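Local coordinates for protein superoxide dismutase (Leishmania major, PDB 4F2N) that probably catalyses the dismutation of superoxide to oxygen and hydrogen peroxide at an iron centre, at residues Y23-P27 / M224-A228; H108-C114 / P186-D191. All blocks are in the same frame, centred on the assembly; numbering follows the deposited sequence.

Contact 1 of 2, residues Y23-P27 / M224-A228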
loop_
_atom_site.group_PDB
_atom_site.type_symbol
_atom_site.label_atom_id
_atom_site.label_comp_id
_atom_site.label_asym_id
_atom_site.label_seq_id
_atom_site.Cartn_x
_atom_site.Cartn_y
_atom_site.Cartn_z
ATOM N N TYR B 23 29.715 6.229 5.822
ATOM C CA TYR B 23 28.637 6.653 6.698
ATOM C C TYR B 23 27.461 5.668 6.566
ATOM O O TYR B 23 27.084 5.300 5.458
ATOM C CB TYR B 23 28.214 8.062 6.265
ATOM C CG TYR B 23 27.010 8.623 6.987
ATOM C CD1 TYR B 23 27.174 9.508 8.048
ATOM C CD2 TYR B 23 25.715 8.266 6.607
ATOM C CE1 TYR B 23 26.076 10.016 8.728
ATOM C CE2 TYR B 23 24.602 8.777 7.269
ATOM C CZ TYR B 23 24.789 9.642 8.326
ATOM O OH TYR B 23 23.701 10.166 8.978
ATOM N N HIS B 24 26.871 5.248 7.688
ATOM C CA HIS B 24 25.601 4.512 7.641
ATOM C C HIS B 24 24.606 5.259 8.462
ATOM O O HIS B 24 24.970 5.883 9.476
ATOM C CB HIS B 24 25.748 3.084 8.178
ATOM C CG HIS B 24 26.692 2.225 7.372
ATOM N ND1 HIS B 24 27.998 2.147 7.646
ATOM C CD2 HIS B 24 26.474 1.394 6.266
ATOM C CE1 HIS B 24 28.598 1.319 6.761
ATOM N NE2 HIS B 24 27.664 0.850 5.934
ATOM N N THR B 25 23.339 5.202 8.049
ATOM C CA THR B 25 22.286 5.871 8.803
ATOM C C THR B 25 22.054 5.181 10.164
ATOM O O THR B 25 21.900 5.866 11.199
ATOM C CB THR B 25 20.985 5.941 7.976
ATOM O OG1 THR B 25 21.193 6.821 6.870
ATOM C CG2 THR B 25 19.846 6.500 8.800
ATOM N N LEU B 26 21.998 3.843 10.149
ATOM C CA LEU B 26 21.904 3.048 11.400
ATOM C C LEU B 26 23.030 2.014 11.462
ATOM O O LEU B 26 22.793 0.828 11.175
ATOM C CB LEU B 26 20.548 2.313 11.468
ATOM C CG LEU B 26 19.283 3.179 11.521
ATOM C CD1 LEU B 26 18.030 2.293 11.509
ATOM C CD2 LEU B 26 19.335 4.109 12.730
ATOM N N PRO B 27 24.250 2.437 11.849
ATOM C CA PRO B 27 25.360 1.473 11.796
ATOM C C PRO B 27 25.209 0.279 12.735
ATOM O O PRO B 27 25.812 -0.757 12.482
ATOM C CB PRO B 27 26.595 2.297 12.211
ATOM C CG PRO B 27 26.063 3.552 12.793
ATOM C CD PRO B 27 24.690 3.788 12.254
ATOM N N MET B 224 20.706 12.793 14.352
ATOM C CA MET B 224 20.873 12.406 12.947
ATOM C C MET B 224 21.295 13.596 12.071
ATOM O O MET B 224 22.162 13.484 11.198
ATOM C CB MET B 224 19.566 11.790 12.412
ATOM C CG MET B 224 19.221 10.420 13.027
ATOM S SD MET B 224 20.540 9.187 12.860
ATOM C CE MET B 224 20.925 9.243 11.117
ATOM N N TYR B 225 20.659 14.732 12.283
ATOM C CA TYR B 225 20.995 15.930 11.512
ATOM C C TYR B 225 22.478 16.315 11.672
ATOM O O TYR B 225 23.187 16.542 10.686
ATOM C CB TYR B 225 20.078 17.104 11.912
ATOM C CG TYR B 225 20.533 18.405 11.293
ATOM C CD1 TYR B 225 20.278 18.680 9.954
ATOM C CD2 TYR B 225 21.300 19.326 12.025
ATOM C CE1 TYR B 225 20.701 19.868 9.371
ATOM C CE2 TYR B 225 21.752 20.506 11.445
ATOM C CZ TYR B 225 21.459 20.755 10.114
ATOM O OH TYR B 225 21.897 21.913 9.514
ATOM N N GLU B 226 22.952 16.361 12.908
ATOM C CA GLU B 226 24.356 16.744 13.168
ATOM C C GLU B 226 25.347 15.808 12.481
ATOM O O GLU B 226 26.284 16.267 11.806
ATOM C CB GLU B 226 24.616 16.864 14.671
ATOM C CG GLU B 226 23.953 18.109 15.250
ATOM C CD GLU B 226 23.826 18.117 16.774
ATOM O OE1 GLU B 226 24.184 17.130 17.441
ATOM O OE2 GLU B 226 23.343 19.118 17.326
ATOM N N ARG B 227 25.139 14.496 12.615
ATOM C CA ARG B 227 26.063 13.567 11.985
ATOM C C ARG B 227 25.922 13.536 10.470
ATOM O O ARG B 227 26.906 13.352 9.792
ATOM C CB ARG B 227 26.002 12.149 12.584
ATOM C CG ARG B 227 24.675 11.396 12.466
ATOM C CD ARG B 227 24.702 10.142 13.362
ATOM N NE ARG B 227 25.647 9.120 12.874
ATOM C CZ ARG B 227 25.361 8.190 11.951
ATOM N NH1 ARG B 227 24.159 8.136 11.385
ATOM N NH2 ARG B 227 26.287 7.313 11.571
ATOM N N ALA B 228 24.702 13.711 9.951
ATOM C CA ALA B 228 24.484 13.613 8.489
ATOM C C ALA B 228 25.095 14.804 7.734
ATOM O O ALA B 228 25.572 14.636 6.601
ATOM C CB ALA B 228 22.997 13.472 8.161
#
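The guanidinium of R227 lies flat over one face of the Y23 ring. Their centres are 4.4 Å apart and their planes differ by 21°, the geometry of a cation-pi stack. Both end nitrogens of R227 also reach one backbone acceptor. NH2 donates to H24 O at 2.9 Å, and NH1 donates to the same H24 O at 3.1 Å. That oxygen lies in the guanidinium plane, so the stack on one face and the forked pair at the edge together fix the tilt of the group. A bend at chi3 (-68°) turns the end of the R227 chain to this carbonyl. This is the tight part of the contact. A buried, mostly apolar flank adjoins it. There M224 CE sits 3.5 Å from T25 O and 3.7 Å from T25 CG2, and A228 CB meets Y23 OH at 3.5 Å. The P27 side is looser and partly exposed: P27 CD comes only to 3.9 Å from R227 NH2. R185 makes a second cation-pi contact with Y23. The whole is an arginine-aromatic stack combined with a bidentate, end-on arginine bond to a single backbone carbonyl, which ties the N-terminal loop to the C-terminal helix 218-229.

Contact 2 of 2, residues H108-C114 / P186-D191. With FE2 (Fe (II) ion), chain N.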
loop_
_atom_site.group_PDB
_atom_site.type_symbol
_atom_site.label_atom_id
_atom_site.label_comp_id
_atom_site.label_asym_id
_atom_site.label_seq_id
_atom_site.Cartn_x
_atom_site.Cartn_y
_atom_site.Cartn_z
ATOM N N HIS B 108 11.490 0.486 9.100
ATOM C CA HIS B 108 10.764 0.391 10.396
ATOM C C HIS B 108 11.669 0.677 11.570
ATOM O O HIS B 108 11.262 1.363 12.515
ATOM C CB HIS B 108 10.062 -0.974 10.579
ATOM C CG HIS B 108 8.813 -1.126 9.723
ATOM N ND1 HIS B 108 8.861 -1.535 8.423
ATOM C CD2 HIS B 108 7.485 -0.831 9.991
ATOM C CE1 HIS B 108 7.633 -1.525 7.900
ATOM N NE2 HIS B 108 6.776 -1.076 8.844
ATOM N N SER B 109 12.894 0.149 11.550
ATOM C CA SER B 109 13.860 0.403 12.627
ATOM C C SER B 109 14.110 1.881 12.808
ATOM O O SER B 109 14.192 2.387 13.928
ATOM C CB SER B 109 15.180 -0.356 12.372
ATOM O OG SER B 109 14.912 -1.750 12.380
ATOM N N PHE B 110 14.222 2.574 11.690
ATOM C CA PHE B 110 14.504 4.001 11.702
ATOM C C PHE B 110 13.297 4.742 12.256
ATOM O O PHE B 110 13.438 5.620 13.115
ATOM C CB PHE B 110 14.863 4.504 10.282
ATOM C CG PHE B 110 15.333 5.931 10.284
ATOM C CD1 PHE B 110 16.607 6.254 10.759
ATOM C CD2 PHE B 110 14.511 6.947 9.826
ATOM C CE1 PHE B 110 17.057 7.574 10.765
ATOM C CE2 PHE B 110 14.950 8.274 9.841
ATOM C CZ PHE B 110 16.217 8.590 10.307
ATOM N N PHE B 111 12.103 4.346 11.795
ATOM C CA PHE B 111 10.834 4.874 12.304
ATOM C C PHE B 111 10.710 4.781 13.826
ATOM O O PHE B 111 10.304 5.766 14.462
ATOM C CB PHE B 111 9.673 4.115 11.637
ATOM C CG PHE B 111 8.322 4.739 11.813
ATOM C CD1 PHE B 111 8.118 6.116 11.640
ATOM C CD2 PHE B 111 7.223 3.933 12.095
ATOM C CE1 PHE B 111 6.844 6.669 11.777
ATOM C CE2 PHE B 111 5.932 4.489 12.221
ATOM C CZ PHE B 111 5.750 5.849 12.054
ATOM N N TRP B 112 11.025 3.626 14.412
ATOM C CA TRP B 112 10.927 3.506 15.877
ATOM C C TRP B 112 11.853 4.445 16.596
ATOM O O TRP B 112 11.495 4.971 17.650
ATOM C CB TRP B 112 11.183 2.075 16.354
ATOM C CG TRP B 112 10.326 1.043 15.664
ATOM C CD1 TRP B 112 10.745 -0.179 15.131
ATOM C CD2 TRP B 112 8.883 1.107 15.398
ATOM N NE1 TRP B 112 9.685 -0.857 14.567
ATOM C CE2 TRP B 112 8.537 -0.136 14.694
ATOM C CE3 TRP B 112 7.885 2.039 15.650
ATOM C CZ2 TRP B 112 7.240 -0.416 14.286
ATOM C CZ3 TRP B 112 6.579 1.750 15.228
ATOM C CH2 TRP B 112 6.258 0.550 14.565
ATOM N N LYS B 113 13.042 4.662 16.044
ATOM C CA LYS B 113 14.007 5.615 16.638
ATOM C C LYS B 113 13.517 7.063 16.576
ATOM O O LYS B 113 13.925 7.891 17.417
ATOM C CB LYS B 113 15.375 5.508 15.948
ATOM C CG LYS B 113 16.063 4.168 16.117
ATOM C CD LYS B 113 16.485 3.914 17.541
ATOM C CE LYS B 113 17.872 4.470 17.809
ATOM N NZ LYS B 113 18.232 4.121 19.217
ATOM N N CYS B 114 12.643 7.362 15.607
ATOM C CA CYS B 114 12.053 8.692 15.457
ATOM C C CYS B 114 10.921 8.987 16.431
ATOM O O CYS B 114 10.403 10.103 16.417
ATOM C CB CYS B 114 11.476 8.862 14.063
ATOM S SG CYS B 114 12.803 8.924 12.868
ATOM N N PRO B 186 18.701 10.140 5.549
ATOM C CA PRO B 186 17.464 10.332 6.310
ATOM C C PRO B 186 17.752 10.825 7.714
ATOM O O PRO B 186 18.728 10.382 8.333
ATOM C CB PRO B 186 16.845 8.904 6.343
ATOM C CG PRO B 186 17.412 8.241 5.111
ATOM C CD PRO B 186 18.842 8.740 5.076
ATOM N N ILE B 187 16.910 11.740 8.210
ATOM C CA ILE B 187 16.956 12.167 9.602
ATOM C C ILE B 187 15.611 11.995 10.292
ATOM O O ILE B 187 15.547 12.013 11.520
ATOM C CB ILE B 187 17.542 13.608 9.803
ATOM C CG1 ILE B 187 16.545 14.682 9.349
ATOM C CG2 ILE B 187 18.892 13.750 9.088
ATOM C CD1 ILE B 187 17.012 16.114 9.582
ATOM N N PHE B 188 14.545 11.803 9.502
ATOM C CA PHE B 188 13.190 11.567 10.028
ATOM C C PHE B 188 12.342 10.866 8.972
ATOM O O PHE B 188 12.536 11.099 7.760
ATOM C CB PHE B 188 12.521 12.880 10.421
ATOM C CG PHE B 188 11.107 12.681 10.934
ATOM C CD1 PHE B 188 10.890 11.960 12.115
ATOM C CD2 PHE B 188 9.999 13.124 10.201
ATOM C CE1 PHE B 188 9.605 11.714 12.583
ATOM C CE2 PHE B 188 8.701 12.909 10.683
ATOM C CZ PHE B 188 8.510 12.193 11.873
ATOM N N THR B 189 11.464 9.972 9.403
ATOM C CA THR B 189 10.508 9.332 8.481
ATOM C C THR B 189 9.126 9.166 9.098
ATOM O O THR B 189 8.999 9.056 10.328
ATOM C CB THR B 189 11.021 7.958 7.949
ATOM O OG1 THR B 189 10.277 7.600 6.777
ATOM C CG2 THR B 189 10.822 6.831 8.965
ATOM N N ALA B 190 8.097 9.131 8.250
ATOM C CA ALA B 190 6.747 8.720 8.670
ATOM C C ALA B 190 6.333 7.598 7.745
ATOM O O ALA B 190 6.399 7.727 6.506
ATOM C CB ALA B 190 5.763 9.881 8.558
ATOM N N ASP B 191 5.944 6.479 8.334
ATOM C CA ASP B 191 5.402 5.348 7.559
ATOM C C ASP B 191 3.991 5.732 7.100
ATOM O O ASP B 191 3.155 6.103 7.942
ATOM C CB ASP B 191 5.309 4.135 8.511
ATOM C CG ASP B 191 4.983 2.832 7.806
ATOM O OD1 ASP B 191 4.780 2.827 6.566
ATOM O OD2 ASP B 191 4.969 1.768 8.503
HETATM FE FE FE2 N . 4.986 -0.161 8.435
HETATM O O HOH W 1 5.538 -0.060 6.247
#
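The iron site of the superoxide dismutase joins helix 96-113 to strand 185-191, and H108 and D191 are its ligands from these two elements. H108 NE2 binds the iron at 2.0 Å and D191 OD2 binds it at 1.9 Å. The imidazole and carboxylate planes stand nearly perpendicular, 86° apart. H58 and H195 complete the protein ligands, and a water is bound to the iron 2.3 Å away. This water also makes a weak hydrogen bond to D191 OD1, which accepts a further one from W193 N. H108 ND1 is held by Q104 O.

Beside the metal site the contact is aromatic and fully buried. The F111 ring carries D191 on one face: D191 CB is 4.0 Å from the ring centroid and 20° off its normal, a CH-pi contact. The first torsion of F111 (chi1 -167°) swings the ring out to the strand, against D191. The edge of the same ring faces T189 O, which has no polar partner in the model. F110 brings its ring edge to the strand, with CZ 3.5 Å from I187 C and CD2 3.8 Å from T189 CG2. C114 SG lies obliquely to the F188 ring, 3.7 Å from F188 CD1, a sulfur-aromatic contact.

D191 is thus backed by the F111 ring. The iron ties the two elements together directly, while the second-shell bond from H108 ND1 to Q104 O helps to orient the imidazole. The W193 N bond and the weak water bond hold D191 OD1, so that OD2 is presented to the iron.

In the fold
The centres of contacts 1 and 2 lie about 12 Å apart. Contact 2 is close to the centre of the chain in space, about 2 Å from it, and contact 1 lies about 13 Å out. In sequence, 23-27 comes first, followed by 108-114, 186-191 and 224-228, so contact 1 encloses contact 2. The two also touch: T25 and M224 both rest on strand 185-191, T25 on P186 and M224 on P186 and I187, and T25 also packs on F110 of helix 96-113. That strand is an outermost one of the three-stranded antiparallel sheet. Contact 2 joins the alpha-hairpin and C-terminal family regions at the iron, and contact 1 links the N-terminal loop and last helix beside the same strand.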